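Local coordinates for periplasmic binding protein (Sulfurospirillum deleyianum, PDB 4PAG) that probably serves as the solute-binding component of an ABC transporter, capturing a substrate, perhaps an iron-siderophore or vitamin B12-like compound, in the periplasm, at residues 32-37 with 136-141; 117-122 with 128-133. All coordinates share one frame; numbering follows the deposited sequence. Where two conformers were deposited one is given.

Interaction 1 of 2, residues 32-37 with 136-141; sequences FMIYVI and RVMQKE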
ATOM      1  N   PHE A  32      -6.531   3.334  -5.601  1.00 14.75           N
ATOM      2  CA  PHE A  32      -5.706   2.316  -6.271  1.00 14.59           C
ATOM      3  C   PHE A  32      -6.438   0.975  -6.363  1.00 14.35           C
ATOM      4  O   PHE A  32      -6.356   0.281  -7.370  1.00 15.61           O
ATOM      5  CB  PHE A  32      -4.360   2.124  -5.547  1.00 15.29           C
ATOM      6  CG  PHE A  32      -3.379   3.264  -5.707  1.00 15.07           C
ATOM      7  CD1 PHE A  32      -3.728   4.475  -6.290  1.00 15.80           C
ATOM      8  CD2 PHE A  32      -2.082   3.120  -5.222  1.00 15.65           C
ATOM      9  CE1 PHE A  32      -2.797   5.504  -6.409  1.00 16.63           C
ATOM     10  CE2 PHE A  32      -1.150   4.144  -5.338  1.00 14.74           C
ATOM     11  CZ  PHE A  32      -1.508   5.340  -5.925  1.00 16.63           C
HETATM   12  N   MSE A  33      -7.158   0.615  -5.311  1.00 15.20           N
HETATM   13  CA  MSE A  33      -7.894  -0.652  -5.259  1.00 17.59           C
HETATM   14  C   MSE A  33      -9.077  -0.644  -6.203  1.00 16.68           C
HETATM   15  O   MSE A  33      -9.353  -1.637  -6.889  1.00 15.85           O
HETATM   16  CB  MSE A  33      -8.325  -0.863  -3.810  1.00 19.79           C
HETATM   17  CG  MSE A  33      -9.091  -2.160  -3.605  1.00 23.01           C
HETATM   18 SE   MSE A  33      -9.115  -2.592  -1.680  1.00 30.46          SE
HETATM   19  CE  MSE A  33      -9.521  -0.837  -0.903  1.00 24.87           C
ATOM     20  N   ILE A  34      -9.790   0.475  -6.259  1.00 16.61           N
ATOM     21  CA  ILE A  34     -10.892   0.607  -7.216  1.00 17.25           C
ATOM     22  C   ILE A  34     -10.352   0.486  -8.642  1.00 16.13           C
ATOM     23  O   ILE A  34     -10.988  -0.136  -9.497  1.00 15.73           O
ATOM     24  CB  ILE A  34     -11.649   1.937  -7.054  1.00 17.58           C
ATOM     25  CG1 ILE A  34     -12.351   1.993  -5.691  1.00 18.43           C
ATOM     26  CG2 ILE A  34     -12.674   2.108  -8.172  1.00 17.94           C
ATOM     27  CD1 ILE A  34     -12.862   3.372  -5.304  1.00 17.97           C
ATOM     28  N   TYR A  35      -9.176   1.065  -8.892  1.00 15.73           N
ATOM     29  CA  TYR A  35      -8.567   0.989 -10.219  1.00 15.42           C
ATOM     30  C   TYR A  35      -8.469  -0.458 -10.714  1.00 14.81           C
ATOM     31  O   TYR A  35      -8.886  -0.760 -11.829  1.00 14.88           O
ATOM     32  CB  TYR A  35      -7.177   1.658 -10.288  1.00 14.54           C
ATOM     33  CG  TYR A  35      -6.564   1.363 -11.624  1.00 15.22           C
ATOM     34  CD1 TYR A  35      -6.895   2.117 -12.745  1.00 15.04           C
ATOM     35  CD2 TYR A  35      -5.756   0.249 -11.798  1.00 14.80           C
ATOM     36  CE1 TYR A  35      -6.405   1.786 -13.998  1.00 16.61           C
ATOM     37  CE2 TYR A  35      -5.266  -0.092 -13.038  1.00 15.81           C
ATOM     38  CZ  TYR A  35      -5.585   0.678 -14.135  1.00 17.40           C
ATOM     39  OH  TYR A  35      -5.075   0.331 -15.364  1.00 17.32           O
ATOM     40  N   VAL A  36      -7.910  -1.344  -9.895  1.00 13.86           N
ATOM     41  CA  VAL A  36      -7.671  -2.715 -10.343  1.00 14.11           C
ATOM     42  C   VAL A  36      -8.962  -3.530 -10.479  1.00 15.18           C
ATOM     43  O   VAL A  36      -8.981  -4.503 -11.207  1.00 14.37           O
ATOM     44  CB  VAL A  36      -6.612  -3.474  -9.488  1.00 14.53           C
ATOM     45  CG1 VAL A  36      -5.224  -2.891  -9.733  1.00 14.62           C
ATOM     46  CG2 VAL A  36      -6.959  -3.474  -8.010  1.00 14.19           C
ATOM     47  N   ILE A  37     -10.035  -3.129  -9.792  1.00 16.34           N
ATOM     48  CA  ILE A  37     -11.341  -3.755  -9.995  1.00 16.33           C
ATOM     49  C   ILE A  37     -11.942  -3.234 -11.309  1.00 17.84           C
ATOM     50  O   ILE A  37     -12.228  -4.013 -12.221  1.00 19.63           O
ATOM     51  CB  ILE A  37     -12.296  -3.517  -8.805  1.00 17.08           C
ATOM     52  CG1 ILE A  37     -11.733  -4.166  -7.541  1.00 17.15           C
ATOM     53  CG2 ILE A  37     -13.687  -4.085  -9.096  1.00 17.51           C
ATOM     54  CD1 ILE A  37     -12.433  -3.727  -6.274  1.00 18.14           C
ATOM     55  N   ARG A 136     -19.276  -6.412  -4.662  0.50 17.24           N
ATOM     56  CA  ARG A 136     -20.731  -6.336  -4.475  0.50 19.42           C
ATOM     57  C   ARG A 136     -21.210  -4.901  -4.670  0.50 18.24           C
ATOM     58  O   ARG A 136     -22.182  -4.662  -5.377  0.50 18.26           O
ATOM     59  CB  ARG A 136     -21.147  -6.849  -3.090  0.50 22.19           C
ATOM     60  CG  ARG A 136     -20.954  -8.349  -2.900  0.50 25.16           C
ATOM     61  CD  ARG A 136     -21.205  -8.799  -1.464  0.50 27.25           C
ATOM     62  NE  ARG A 136     -20.279  -9.864  -1.087  0.50 29.55           N
ATOM     63  CZ  ARG A 136     -19.391  -9.781  -0.101  0.50 28.29           C
ATOM     64  NH1 ARG A 136     -19.319  -8.693   0.647  0.50 23.61           N
ATOM     65  NH2 ARG A 136     -18.592 -10.804   0.151  0.50 33.29           N
ATOM     66  N   VAL A 137     -20.509  -3.951  -4.055  1.00 17.07           N
ATOM     67  CA  VAL A 137     -20.825  -2.525  -4.210  1.00 17.61           C
ATOM     68  C   VAL A 137     -20.854  -2.100  -5.683  1.00 17.02           C
ATOM     69  O   VAL A 137     -21.845  -1.533  -6.161  1.00 18.75           O
ATOM     70  CB  VAL A 137     -19.833  -1.630  -3.424  1.00 17.32           C
ATOM     71  CG1 VAL A 137     -20.067  -0.157  -3.727  1.00 17.60           C
ATOM     72  CG2 VAL A 137     -19.957  -1.880  -1.926  1.00 18.78           C
HETATM   73  N   MSE A 138     -19.784  -2.426  -6.402  1.00 15.97           N
HETATM   74  CA  MSE A 138     -19.605  -1.995  -7.777  1.00 17.02           C
HETATM   75  C   MSE A 138     -20.266  -2.897  -8.815  1.00 16.83           C
HETATM   76  O   MSE A 138     -20.224  -2.590  -9.993  1.00 18.92           O
HETATM   77  CB  MSE A 138     -18.085  -1.938  -8.035  1.00 16.77           C
HETATM   78  CG  MSE A 138     -17.365  -0.876  -7.205  1.00 17.81           C
HETATM   79 SE   MSE A 138     -15.407  -0.906  -7.478  1.00 24.30          SE
HETATM   80  CE  MSE A 138     -15.468  -0.313  -9.363  1.00 22.63           C
ATOM     81  N   GLN A 139     -20.861  -4.013  -8.395  1.00 16.31           N
ATOM     82  CA  GLN A 139     -21.374  -5.044  -9.312  1.00 19.01           C
ATOM     83  C   GLN A 139     -20.278  -5.539 -10.257  1.00 18.12           C
ATOM     84  O   GLN A 139     -20.505  -5.694 -11.459  1.00 18.21           O
ATOM     85  CB  GLN A 139     -22.573  -4.530 -10.118  1.00 23.78           C
ATOM     86  CG  GLN A 139     -23.727  -3.991  -9.282  1.00 30.56           C
ATOM     87  CD  GLN A 139     -24.718  -5.060  -8.888  1.00 37.74           C
ATOM     88  OE1 GLN A 139     -24.329  -6.172  -8.528  1.00 49.01           O
ATOM     89  NE2 GLN A 139     -26.009  -4.735  -8.953  1.00 38.81           N
ATOM     90  N   LYS A 140     -19.093  -5.765  -9.695  1.00 16.96           N
ATOM     91  CA  LYS A 140     -17.939  -6.299 -10.410  1.00 18.88           C
ATOM     92  C   LYS A 140     -17.448  -7.524  -9.629  1.00 17.74           C
ATOM     93  O   LYS A 140     -16.254  -7.658  -9.297  1.00 15.72           O
ATOM     94  CB  LYS A 140     -16.837  -5.238 -10.494  1.00 22.05           C
ATOM     95  CG  LYS A 140     -17.170  -4.037 -11.372  1.00 24.86           C
ATOM     96  CD  LYS A 140     -17.322  -4.387 -12.848  1.00 28.81           C
ATOM     97  CE  LYS A 140     -16.084  -5.081 -13.388  1.00 33.39           C
ATOM     98  NZ  LYS A 140     -16.062  -5.118 -14.871  1.00 40.93           N
ATOM     99  N   GLU A 141     -18.386  -8.419  -9.347  1.00 17.52           N
ATOM    100  CA  GLU A 141     -18.164  -9.515  -8.421  1.00 18.67           C
ATOM    101  C   GLU A 141     -17.124 -10.522  -8.937  1.00 17.48           C
ATOM    102  O   GLU A 141     -16.236 -10.926  -8.190  1.00 17.32           O
ATOM    103  CB  GLU A 141     -19.481 -10.242  -8.098  1.00 21.64           C
ATOM    104  CG  GLU A 141     -20.562  -9.376  -7.455  1.00 23.54           C
ATOM    105  CD  GLU A 141     -21.570  -8.799  -8.453  1.00 28.52           C
ATOM    106  OE1 GLU A 141     -21.235  -8.592  -9.653  1.00 24.61           O
ATOM    107  OE2 GLU A 141     -22.713  -8.541  -8.025  1.00 37.94           O
TER
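Met138 and Lys140, which receive Ile34 and Ile37 across this contact, flank a helix end whose carbonyl oxygens are gripped by one side chain: Arg4 donates NH2 to Arg136 O and NH1 to Val137 O. The helix closes here with a Schellman motif, Gln139 taking a positive phi of 56°, and Lys140 then serves as N-cap of the next helix. Through this sharp turn the residues before and after Gln139 both face helix 28-37.

The contact itself is aliphatic. Met138, present as selenomethionine, reaches out extended as far as its selenium and then bends at the last torsion (chi3 67°), which lays the methyl over the two isoleucines. Its CE is 3.9 Å from Ile34 CG2, while SE lies 4.0 Å from Ile37 CG2. One turn of helix separates the isoleucines; with CG2 anti to the backbone N in both, each presents its branch methyl to the selenium, Ile34 CG2 lying 4.1 Å from Met138 SE. Ile37 CG2 is shared: besides the selenium it touches Lys140 CB at 3.6 Å. The side chains of Ile37 and Lys140 run past one another in opposing senses, the lysine kinked at chi2 and chi3. The lysine thus contributes the first methylenes of its chain, mainly CB, at the border of an otherwise buried cluster.

Around this cluster, Ile34 and Met138 both rest on Ile23 of strand 23-25, an outer strand of the three-stranded parallel sheet, and Ile37 also packs on Leu134 of helix 127-138. Arg143, in helix 141-163, donates a hydrogen bond to Val36 O, so the helices on both sides of the turn meet helix 28-37.

Interaction 2 of 2, residues 117-122 with 128-133; sequences LKVNID and PEVFRY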
ATOM      1  N   LEU A 117     -19.306   4.622   2.265  1.00 18.15           N
ATOM      2  CA  LEU A 117     -18.961   3.392   2.959  1.00 18.48           C
ATOM      3  C   LEU A 117     -17.519   3.502   3.374  1.00 19.51           C
ATOM      4  O   LEU A 117     -16.767   4.285   2.797  1.00 23.87           O
ATOM      5  CB  LEU A 117     -19.117   2.194   2.032  1.00 19.15           C
ATOM      6  CG  LEU A 117     -20.424   2.145   1.234  1.00 21.00           C
ATOM      7  CD1 LEU A 117     -20.450   0.938   0.313  1.00 23.00           C
ATOM      8  CD2 LEU A 117     -21.619   2.138   2.168  1.00 22.61           C
ATOM      9  N   LYS A 118     -17.123   2.715   4.363  1.00 19.58           N
ATOM     10  CA  LYS A 118     -15.729   2.671   4.761  1.00 20.96           C
ATOM     11  C   LYS A 118     -15.240   1.235   4.828  1.00 21.13           C
ATOM     12  O   LYS A 118     -16.005   0.322   5.149  1.00 23.01           O
ATOM     13  CB  LYS A 118     -15.516   3.409   6.087  1.00 23.75           C
ATOM     14  CG  LYS A 118     -16.156   2.804   7.327  1.00 26.19           C
ATOM     15  CD  LYS A 118     -15.915   3.757   8.491  1.00 30.44           C
ATOM     16  CE  LYS A 118     -16.054   3.094   9.847  1.00 34.70           C
ATOM     17  NZ  LYS A 118     -17.449   3.125  10.338  1.00 39.42           N
ATOM     18  N   VAL A 119     -13.961   1.046   4.513  1.00 19.86           N
ATOM     19  CA  VAL A 119     -13.364  -0.280   4.505  1.00 19.50           C
ATOM     20  C   VAL A 119     -12.100  -0.302   5.358  1.00 19.63           C
ATOM     21  O   VAL A 119     -11.315   0.651   5.357  1.00 17.93           O
ATOM     22  CB  VAL A 119     -13.066  -0.767   3.067  1.00 20.60           C
ATOM     23  CG1 VAL A 119     -14.354  -0.812   2.252  1.00 21.31           C
ATOM     24  CG2 VAL A 119     -12.039   0.118   2.376  1.00 20.29           C
ATOM     25  N   ASN A 120     -11.928  -1.394   6.091  1.00 20.99           N
ATOM     26  CA  ASN A 120     -10.825  -1.548   7.020  1.00 21.95           C
ATOM     27  C   ASN A 120      -9.694  -2.352   6.381  1.00 20.31           C
ATOM     28  O   ASN A 120      -9.775  -3.573   6.277  1.00 20.24           O
ATOM     29  CB  ASN A 120     -11.321  -2.223   8.299  1.00 24.29           C
ATOM     30  CG  ASN A 120     -10.279  -2.221   9.399  1.00 29.47           C
ATOM     31  OD1 ASN A 120      -9.096  -2.014   9.148  1.00 31.59           O
ATOM     32  ND2 ASN A 120     -10.716  -2.451  10.621  1.00 37.10           N
ATOM     33  N   ILE A 121      -8.632  -1.664   5.985  1.00 20.17           N
ATOM     34  CA  ILE A 121      -7.540  -2.295   5.233  1.00 23.60           C
ATOM     35  C   ILE A 121      -6.196  -2.275   5.959  1.00 23.53           C
ATOM     36  O   ILE A 121      -5.164  -2.595   5.368  1.00 24.53           O
ATOM     37  CB  ILE A 121      -7.357  -1.619   3.865  1.00 25.41           C
ATOM     38  CG1 ILE A 121      -7.252  -0.099   4.029  1.00 27.93           C
ATOM     39  CG2 ILE A 121      -8.519  -1.979   2.961  1.00 27.55           C
ATOM     40  CD1 ILE A 121      -6.602   0.604   2.863  1.00 31.86           C
ATOM     41  N   ASP A 122      -6.196  -1.909   7.233  1.00 22.45           N
ATOM     42  CA  ASP A 122      -4.937  -1.768   7.954  1.00 23.54           C
ATOM     43  C   ASP A 122      -4.217  -3.111   8.112  1.00 24.57           C
ATOM     44  O   ASP A 122      -3.009  -3.201   7.890  1.00 30.30           O
ATOM     45  CB  ASP A 122      -5.166  -1.080   9.291  1.00 24.29           C
ATOM     46  CG  ASP A 122      -5.400   0.428   9.141  1.00 25.43           C
ATOM     47  OD1 ASP A 122      -5.271   0.988   8.019  1.00 26.84           O
ATOM     48  OD2 ASP A 122      -5.712   1.061  10.156  1.00 25.38           O
ATOM     49  N   PRO A 128      -8.711  -9.760   0.997  1.00 14.96           N
ATOM     50  CA  PRO A 128      -9.685 -10.582   0.271  1.00 15.24           C
ATOM     51  C   PRO A 128     -11.143 -10.188   0.546  1.00 16.77           C
ATOM     52  O   PRO A 128     -11.913  -9.981  -0.394  1.00 17.70           O
ATOM     53  CB  PRO A 128      -9.383 -12.001   0.756  1.00 15.75           C
ATOM     54  CG  PRO A 128      -7.938 -11.961   1.160  1.00 15.96           C
ATOM     55  CD  PRO A 128      -7.748 -10.588   1.747  1.00 16.29           C
ATOM     56  N   GLU A 129     -11.522 -10.060   1.808  1.00 16.61           N
ATOM     57  CA  GLU A 129     -12.900  -9.682   2.116  1.00 19.52           C
ATOM     58  C   GLU A 129     -13.257  -8.262   1.648  1.00 16.92           C
ATOM     59  O   GLU A 129     -14.377  -8.024   1.203  1.00 14.62           O
ATOM     60  CB  GLU A 129     -13.219  -9.899   3.597  1.00 24.83           C
ATOM     61  CG  GLU A 129     -13.541 -11.353   3.913  1.00 31.58           C
ATOM     62  CD  GLU A 129     -14.776 -11.859   3.171  1.00 34.98           C
ATOM     63  OE1 GLU A 129     -15.861 -11.256   3.318  1.00 46.32           O
ATOM     64  OE2 GLU A 129     -14.664 -12.859   2.440  1.00 41.63           O
ATOM     65  N   VAL A 130     -12.297  -7.342   1.697  1.00 17.50           N
ATOM     66  CA  VAL A 130     -12.527  -5.980   1.217  1.00 16.33           C
ATOM     67  C   VAL A 130     -12.729  -5.972  -0.300  1.00 15.63           C
ATOM     68  O   VAL A 130     -13.630  -5.304  -0.804  1.00 13.65           O
ATOM     69  CB  VAL A 130     -11.394  -5.023   1.641  1.00 15.81           C
ATOM     70  CG1 VAL A 130     -11.542  -3.660   0.968  1.00 15.22           C
ATOM     71  CG2 VAL A 130     -11.396  -4.861   3.156  1.00 15.48           C
ATOM     72  N   PHE A 131     -11.907  -6.728  -1.024  1.00 14.86           N
ATOM     73  CA  PHE A 131     -12.114  -6.893  -2.460  1.00 15.28           C
ATOM     74  C   PHE A 131     -13.508  -7.453  -2.783  1.00 15.73           C
ATOM     75  O   PHE A 131     -14.221  -6.898  -3.622  1.00 15.51           O
ATOM     76  CB  PHE A 131     -11.026  -7.780  -3.078  1.00 15.44           C
ATOM     77  CG  PHE A 131      -9.810  -7.026  -3.520  1.00 16.48           C
ATOM     78  CD1 PHE A 131      -9.889  -6.135  -4.576  1.00 17.71           C
ATOM     79  CD2 PHE A 131      -8.580  -7.223  -2.900  1.00 18.33           C
ATOM     80  CE1 PHE A 131      -8.771  -5.441  -5.008  1.00 19.02           C
ATOM     81  CE2 PHE A 131      -7.460  -6.525  -3.320  1.00 19.69           C
ATOM     82  CZ  PHE A 131      -7.552  -5.638  -4.378  1.00 19.62           C
ATOM     83  N   ARG A 132     -13.905  -8.529  -2.113  1.00 16.23           N
ATOM     84  CA  ARG A 132     -15.238  -9.103  -2.343  1.00 18.27           C
ATOM     85  C   ARG A 132     -16.367  -8.092  -2.051  1.00 18.46           C
ATOM     86  O   ARG A 132     -17.336  -7.982  -2.805  1.00 18.27           O
ATOM     87  CB  ARG A 132     -15.427 -10.367  -1.504  1.00 20.80           C
ATOM     88  CG  ARG A 132     -14.502 -11.494  -1.925  1.00 23.70           C
ATOM     89  CD  ARG A 132     -14.802 -12.811  -1.230  1.00 27.60           C
ATOM     90  NE  ARG A 132     -13.709 -13.742  -1.496  1.00 29.34           N
ATOM     91  CZ  ARG A 132     -12.755 -14.089  -0.634  1.00 30.85           C
ATOM     92  NH1 ARG A 132     -12.744 -13.633   0.620  1.00 31.16           N
ATOM     93  NH2 ARG A 132     -11.810 -14.932  -1.029  1.00 31.16           N
ATOM     94  N   TYR A 133     -16.227  -7.362  -0.953  1.00 18.54           N
ATOM     95  CA  TYR A 133     -17.179  -6.328  -0.563  1.00 18.64           C
ATOM     96  C   TYR A 133     -17.297  -5.272  -1.651  1.00 18.49           C
ATOM     97  O   TYR A 133     -18.399  -4.942  -2.080  1.00 18.08           O
ATOM     98  CB  TYR A 133     -16.732  -5.695   0.752  1.00 19.48           C
ATOM     99  CG  TYR A 133     -17.619  -4.592   1.274  1.00 20.75           C
ATOM    100  CD1 TYR A 133     -18.814  -4.884   1.915  1.00 24.77           C
ATOM    101  CD2 TYR A 133     -17.252  -3.250   1.146  1.00 21.15           C
ATOM    102  CE1 TYR A 133     -19.623  -3.876   2.410  1.00 20.45           C
ATOM    103  CE2 TYR A 133     -18.062  -2.234   1.638  1.00 20.29           C
ATOM    104  CZ  TYR A 133     -19.241  -2.556   2.272  1.00 22.44           C
ATOM    105  OH  TYR A 133     -20.061  -1.566   2.777  1.00 29.44           O
TER
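The ring of Tyr133 is met obliquely by two aliphatic side chains of strand 116-119, both near its CE2 corner. Val119 brings CG1 to 3.9 Å from Tyr133 CD2, and Leu117 places CD1 3.5 Å from Tyr133 OH. The other flat pair stays within the helix: Arg132 has the Glu129 carboxylate at the edge of its guanidinium, and NH1 forms a salt bridge of 2.8 Å with Glu129 OE2, met on the anti side and 30° out of the carboxylate plane.

Three residues back from the tyrosine, Val130 fills the next position on the same helical face. Its CG1 touches Val119 CB at 3.9 Å and Ile121 CG2 at 4.0 Å, whereas CG2 lies against the main chain, 3.7 Å from Asn120 O. Tyr133 gains its reach from a first torsion of 179°, which sends the ring from the helix across to the strand.

Strand 117-119 and helix 128-133 run nearly antiparallel (156°), with their axes 10.3 Å apart, as expected where a strand leads through a short loop into the helix that packs on its sheet. Asn126, in the connection, bonds to Asn120 O. Beside the strand in the parallel sheet, Leu117 and Val119 make backbone hydrogen bonds to strand 92-96 and to Asp97 just after it.

Leu117 and Val119 thus meet the tyrosine, and Val119 and Ile121 meet Val130. Leu117 touches the hydroxyl through van der Waals contact alone, so between the two segments the contact is apolar in character, while the Glu129–Arg132 charges are paired along the helix and take no part in it.

In the fold
Both contacts use helix 127-138: interaction 2 lays it on edge strand 116-119, and interaction 1 brings its end to helix 28-37. Their centres are about 11 Å apart and their side chains mesh directly, with Met33 CG 3.6 Å from Phe131 CE1, Met33 SE 3.7 Å from Val130 CG1, and Val137 CG2 3.6 Å from Leu117 CD1. Together they form one apolar core in the N-terminal lobe of a two-lobed fold, in which helix 141-163 probably links the lobes, as in class III binding proteins. Neither contact includes a residue of the histidine pocket, to which Asn55 and residues such as Pro235, Lys263 and Tyr321 contribute.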